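Local coordinates for alcohol dehydrogenase (PDB 1H2B), which probably catalyses the NAD-dependent oxidation of alcohols in a hyperthermophilic archaeon, as a zinc-containing member of the alcohol dehydrogenase family, at residues B[166-179]-B[307-321]. Sequence-based numbering, arbitrary orientation.
Sequences LADAGITAYRAVKK and SLVGNYVELHELVTL. With ZN (zinc ion), chain J; NAJ (nicotinamide-adenine-dinucleotide (acidic form)), chain I; OCA (octanoic acid (caprylic acid)), chain H.
Tyr174 and Leu318 interlock as knobs into holes where helix 312-321 crosses helix 166-179 at 101°. One end of the contact lines the active-site cleft of a zinc-containing alcohol dehydrogenase with a Rossmann-type coenzyme domain, and the helix crossing lies further off. Leu318 CB lies over one face of the Tyr174 ring, and Lys178 CG lies over the opposite face. Tyr174 CG is anti to the backbone N (chi1 -177°), which carries the ring into a hole among Glu314, Glu317, Leu318 and Leu321. There Tyr174 OH donates to Glu317 OE1 (2.7 Å). Lys178 NZ reaches the same Glu317 OE1 on its syn lone pair, at 2.8 Å, in a salt bridge. A leucine in place of Tyr174 would probably leave Glu317 with Lys178 as its one partner across this contact and open a gap beside Glu317 and Leu321. Ile171 CD1 rests against Leu315 CB and the backbone of Gly310 and Asn311.

Arg175 NH1 forms a salt bridge to Glu314 OE1 (3.0 Å), which lies in the guanidinium plane. Arg175 also pairs with Glu119 and, through NE, with Glu301 of a second subunit. Asn311 and Glu314 form a capping box that starts helix 312-321 and holds this carboxylate in place.

The loop before that helix binds the coenzyme. Val309 N donates to the carboxamide O7N of the dinucleotide (2.7 Å), and the carboxamide N7N of the dinucleotide donates to Ser307 O. Asp168 OD1, with Cys54, His79 and octanoic acid, binds the zinc. One water ties the loop to helix 166-179: it donates to Thr172 O and Val309 O, and accepts from Ser307 OG at 2.6 Å.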
# COMPACT_ATOMS: atom_id res chain seq x y z
N LEU B 166 14.92 16.26 17.33
CA LEU B 166 14.08 15.86 16.18
C LEU B 166 14.96 15.43 14.99
O LEU B 166 14.51 14.64 14.13
CB LEU B 166 13.14 17.03 15.73
CG LEU B 166 12.25 17.52 16.87
CD1 LEU B 166 11.48 18.69 16.29
CD2 LEU B 166 11.22 16.42 17.30
N ALA B 167 16.21 15.92 14.93
CA ALA B 167 17.10 15.68 13.79
C ALA B 167 17.60 14.24 13.67
O ALA B 167 18.02 13.82 12.61
CB ALA B 167 18.32 16.61 13.87
N ASP B 168 17.49 13.47 14.76
CA ASP B 168 17.92 12.08 14.67
C ASP B 168 16.99 11.18 15.51
O ASP B 168 16.32 10.29 14.98
CB ASP B 168 19.35 11.96 15.18
CG ASP B 168 19.90 10.59 15.00
OD1 ASP B 168 20.22 9.98 16.06
OD2 ASP B 168 20.04 10.05 13.88
N ALA B 169 16.93 11.43 16.81
CA ALA B 169 15.97 10.69 17.64
C ALA B 169 14.54 10.81 17.12
O ALA B 169 13.84 9.79 16.95
CB ALA B 169 15.99 11.16 19.10
N GLY B 170 14.12 12.05 16.81
CA GLY B 170 12.75 12.26 16.37
C GLY B 170 12.46 11.65 15.01
O GLY B 170 11.46 10.94 14.86
N ILE B 171 13.31 11.95 14.02
CA ILE B 171 13.05 11.49 12.65
C ILE B 171 13.05 9.93 12.64
O ILE B 171 12.22 9.33 11.96
CB ILE B 171 14.03 12.12 11.64
CG1 ILE B 171 13.65 11.71 10.22
CG2 ILE B 171 15.51 11.73 11.97
CD1 ILE B 171 14.67 12.13 9.15
N THR B 172 13.96 9.33 13.41
CA THR B 172 14.02 7.86 13.45
C THR B 172 12.72 7.30 14.05
O THR B 172 12.11 6.34 13.52
CB THR B 172 15.23 7.40 14.26
OG1 THR B 172 16.41 7.95 13.68
CG2 THR B 172 15.35 5.86 14.20
N ALA B 173 12.27 7.89 15.17
CA ALA B 173 11.02 7.44 15.77
C ALA B 173 9.86 7.65 14.78
O ALA B 173 9.00 6.80 14.68
CB ALA B 173 10.75 8.19 17.10
N TYR B 174 9.87 8.76 14.04
CA TYR B 174 8.78 9.08 13.12
C TYR B 174 8.68 8.13 11.94
O TYR B 174 7.58 7.61 11.65
CB TYR B 174 8.96 10.56 12.63
CG TYR B 174 7.85 11.02 11.74
CD1 TYR B 174 8.07 11.18 10.37
CD2 TYR B 174 6.60 11.32 12.28
CE1 TYR B 174 7.06 11.60 9.55
CE2 TYR B 174 5.57 11.75 11.47
CZ TYR B 174 5.81 11.87 10.10
OH TYR B 174 4.76 12.31 9.30
N ARG B 175 9.82 7.82 11.30
CA ARG B 175 9.79 6.82 10.23
C ARG B 175 9.34 5.48 10.76
O ARG B 175 8.54 4.77 10.11
CB ARG B 175 11.15 6.68 9.55
CG ARG B 175 11.13 5.69 8.37
CD ARG B 175 12.47 5.72 7.69
NE ARG B 175 12.67 4.80 6.58
CZ ARG B 175 12.56 5.10 5.30
NH1 ARG B 175 12.15 6.30 4.91
NH2 ARG B 175 12.85 4.21 4.38
N ALA B 176 9.83 5.10 11.94
CA ALA B 176 9.42 3.82 12.50
C ALA B 176 7.94 3.78 12.82
O ALA B 176 7.30 2.76 12.63
CB ALA B 176 10.30 3.53 13.77
N VAL B 177 7.40 4.89 13.34
CA VAL B 177 5.96 4.94 13.66
C VAL B 177 5.14 4.92 12.37
O VAL B 177 4.07 4.30 12.34
CB VAL B 177 5.64 6.14 14.58
CG1 VAL B 177 4.10 6.40 14.60
CG2 VAL B 177 6.20 5.87 16.02
N LYS B 178 5.62 5.59 11.32
CA LYS B 178 4.96 5.45 9.99
C LYS B 178 4.88 4.00 9.57
O LYS B 178 3.82 3.54 9.12
CB LYS B 178 5.70 6.24 8.93
CG LYS B 178 5.61 7.72 9.14
CD LYS B 178 5.91 8.46 7.83
CE LYS B 178 4.86 9.50 7.55
NZ LYS B 178 4.76 10.03 6.14
N LYS B 179 5.98 3.25 9.72
CA LYS B 179 5.93 1.82 9.42
C LYS B 179 4.86 1.12 10.28
O LYS B 179 4.00 0.39 9.77
CB LYS B 179 7.28 1.13 9.67
CG LYS B 179 8.39 1.49 8.69
CD LYS B 179 9.59 0.64 9.08
CE LYS B 179 10.65 0.66 8.00
NZ LYS B 179 11.14 2.03 7.78
N SER B 307 14.41 -0.21 10.71
CA SER B 307 14.08 1.15 10.31
C SER B 307 15.32 2.00 10.56
O SER B 307 15.95 1.84 11.60
CB SER B 307 12.90 1.69 11.14
OG SER B 307 12.29 2.78 10.47
N LEU B 308 15.65 2.86 9.60
CA LEU B 308 16.94 3.57 9.58
C LEU B 308 16.64 5.08 9.44
O LEU B 308 16.22 5.52 8.37
CB LEU B 308 17.77 3.11 8.36
CG LEU B 308 19.10 3.87 8.17
CD1 LEU B 308 20.04 3.67 9.35
CD2 LEU B 308 19.77 3.34 6.87
N VAL B 309 16.88 5.81 10.53
CA VAL B 309 16.75 7.28 10.54
C VAL B 309 15.50 7.66 9.77
O VAL B 309 14.43 7.21 10.12
CB VAL B 309 18.08 7.95 10.07
CG1 VAL B 309 18.10 9.46 10.44
CG2 VAL B 309 19.32 7.32 10.73
N GLY B 310 15.60 8.53 8.76
CA GLY B 310 14.45 8.75 7.89
C GLY B 310 14.86 9.66 6.77
O GLY B 310 16.03 10.02 6.61
N ASN B 311 13.89 9.99 5.92
CA ASN B 311 14.24 10.78 4.75
C ASN B 311 13.91 12.27 4.98
O ASN B 311 13.43 12.66 6.05
CB ASN B 311 13.62 10.17 3.49
CG ASN B 311 12.11 10.21 3.48
OD1 ASN B 311 11.50 11.14 4.00
ND2 ASN B 311 11.49 9.17 2.90
N TYR B 312 14.24 13.09 3.98
CA TYR B 312 14.10 14.54 4.17
C TYR B 312 12.66 14.95 4.34
O TYR B 312 12.35 15.80 5.17
CB TYR B 312 14.71 15.23 2.98
CG TYR B 312 14.74 16.74 3.08
CD1 TYR B 312 15.81 17.40 3.70
CD2 TYR B 312 13.73 17.47 2.53
CE1 TYR B 312 15.88 18.78 3.76
CE2 TYR B 312 13.76 18.90 2.58
CZ TYR B 312 14.83 19.53 3.20
OH TYR B 312 14.88 20.92 3.25
N VAL B 313 11.80 14.33 3.55
CA VAL B 313 10.37 14.66 3.67
C VAL B 313 9.84 14.31 5.06
O VAL B 313 9.08 15.07 5.67
CB VAL B 313 9.55 14.03 2.53
CG1 VAL B 313 8.05 14.07 2.81
CG2 VAL B 313 9.90 14.76 1.20
N GLU B 314 10.26 13.16 5.57
CA GLU B 314 9.86 12.74 6.93
C GLU B 314 10.35 13.74 7.99
O GLU B 314 9.62 14.06 8.92
CB GLU B 314 10.40 11.34 7.22
CG GLU B 314 9.57 10.32 6.44
CD GLU B 314 10.18 8.92 6.37
OE1 GLU B 314 11.41 8.76 6.55
OE2 GLU B 314 9.39 7.98 6.11
N LEU B 315 11.58 14.27 7.85
CA LEU B 315 12.05 15.27 8.82
C LEU B 315 11.16 16.52 8.71
O LEU B 315 10.78 17.10 9.73
CB LEU B 315 13.52 15.66 8.58
CG LEU B 315 14.07 16.65 9.61
CD1 LEU B 315 13.95 16.22 11.08
CD2 LEU B 315 15.51 16.93 9.15
N HIS B 316 10.81 16.90 7.48
CA HIS B 316 9.94 18.05 7.31
C HIS B 316 8.59 17.85 7.97
O HIS B 316 8.09 18.75 8.65
CB HIS B 316 9.75 18.31 5.81
CG HIS B 316 9.11 19.61 5.53
ND1 HIS B 316 9.82 20.79 5.42
CD2 HIS B 316 7.80 19.94 5.41
CE1 HIS B 316 8.97 21.79 5.22
NE2 HIS B 316 7.74 21.29 5.21
N GLU B 317 7.97 16.67 7.76
CA GLU B 317 6.71 16.37 8.44
C GLU B 317 6.82 16.41 9.96
O GLU B 317 5.94 16.90 10.66
CB GLU B 317 6.22 14.98 8.02
CG GLU B 317 5.83 14.99 6.53
CD GLU B 317 5.52 13.63 5.95
OE1 GLU B 317 5.50 12.63 6.69
OE2 GLU B 317 5.28 13.56 4.74
N LEU B 318 7.90 15.84 10.50
CA LEU B 318 8.07 15.84 11.92
C LEU B 318 8.27 17.25 12.49
O LEU B 318 7.70 17.56 13.53
CB LEU B 318 9.25 14.88 12.28
CG LEU B 318 9.60 14.92 13.76
CD1 LEU B 318 8.54 14.33 14.71
CD2 LEU B 318 10.94 14.18 13.91
N VAL B 319 9.07 18.08 11.81
CA VAL B 319 9.24 19.45 12.20
C VAL B 319 7.86 20.15 12.23
O VAL B 319 7.59 20.90 13.15
CB VAL B 319 10.20 20.16 11.29
CG1 VAL B 319 10.16 21.71 11.53
CG2 VAL B 319 11.60 19.65 11.55
N THR B 320 7.02 19.87 11.23
CA THR B 320 5.66 20.42 11.23
C THR B 320 4.88 20.03 12.50
O THR B 320 4.28 20.88 13.18
CB THR B 320 4.92 19.97 9.98
OG1 THR B 320 5.52 20.57 8.82
CG2 THR B 320 3.43 20.49 10.07
N LEU B 321 4.89 18.75 12.87
CA LEU B 321 4.22 18.31 14.09
C LEU B 321 4.76 19.04 15.33
O LEU B 321 4.01 19.41 16.23
CB LEU B 321 4.47 16.81 14.30
CG LEU B 321 3.59 15.81 13.61
CD1 LEU B 321 4.05 14.40 14.04
CD2 LEU B 321 2.10 16.03 13.95
ZN ZN J . 21.74 8.75 16.67
PA NAJ I . 18.62 5.69 25.23
O1A NAJ I . 19.81 5.23 26.01
O2A NAJ I . 18.13 7.14 25.40
O5B NAJ I . 17.31 4.86 25.59
C5B NAJ I . 17.34 3.44 25.81
C4B NAJ I . 16.14 3.18 26.71
O4B NAJ I . 15.99 1.75 26.81
C3B NAJ I . 16.29 3.77 28.12
O3B NAJ I . 15.12 4.50 28.51
C2B NAJ I . 16.49 2.48 28.90
O2B NAJ I . 16.13 2.58 30.29
C1B NAJ I . 15.64 1.45 28.15
N9A NAJ I . 15.99 0.05 28.40
C8A NAJ I . 17.23 -0.54 28.67
N7A NAJ I . 17.07 -1.88 28.80
C5A NAJ I . 15.75 -2.16 28.62
C6A NAJ I . 15.01 -3.32 28.63
N6A NAJ I . 15.55 -4.52 28.90
N1A NAJ I . 13.68 -3.25 28.34
C2A NAJ I . 13.03 -2.05 28.10
N3A NAJ I . 13.76 -0.91 28.11
C4A NAJ I . 15.09 -0.97 28.37
O3 NAJ I . 18.93 5.36 23.71
PN NAJ I . 18.49 6.16 22.38
O1N NAJ I . 19.45 7.21 22.07
O2N NAJ I . 17.05 6.48 22.46
O5D NAJ I . 18.78 5.01 21.29
C5D NAJ I . 17.96 3.84 21.32
C4D NAJ I . 18.57 2.79 20.41
O4D NAJ I . 18.36 3.19 19.05
C3D NAJ I . 20.09 2.65 20.55
O3D NAJ I . 20.44 1.30 20.20
C2D NAJ I . 20.62 3.60 19.48
O2D NAJ I . 21.93 3.36 19.05
C1D NAJ I . 19.59 3.29 18.38
N1N NAJ I . 19.46 4.23 17.26
C2N NAJ I . 19.00 3.70 16.09
C3N NAJ I . 18.78 4.53 15.01
C7N NAJ I . 18.33 3.94 13.71
O7N NAJ I . 18.24 4.81 12.69
N7N NAJ I . 17.97 2.67 13.52
C4N NAJ I . 19.00 5.95 15.07
C5N NAJ I . 19.30 6.45 16.37
C6N NAJ I . 19.56 5.59 17.43
C1 OCA H . 22.02 7.07 14.29
C2 OCA H . 22.48 5.76 13.63
C3 OCA H . 22.56 5.91 12.10
C4 OCA H . 23.36 4.82 11.40
C5 OCA H . 23.52 5.20 9.92
C6 OCA H . 24.10 4.04 9.12
C7 OCA H . 24.19 4.32 7.62
C8 OCA H . 24.78 3.11 6.92
O1 OCA H . 22.06 7.20 15.54
O2 OCA H . 21.58 8.00 13.59
O HOH W 1 13.47 4.93 11.46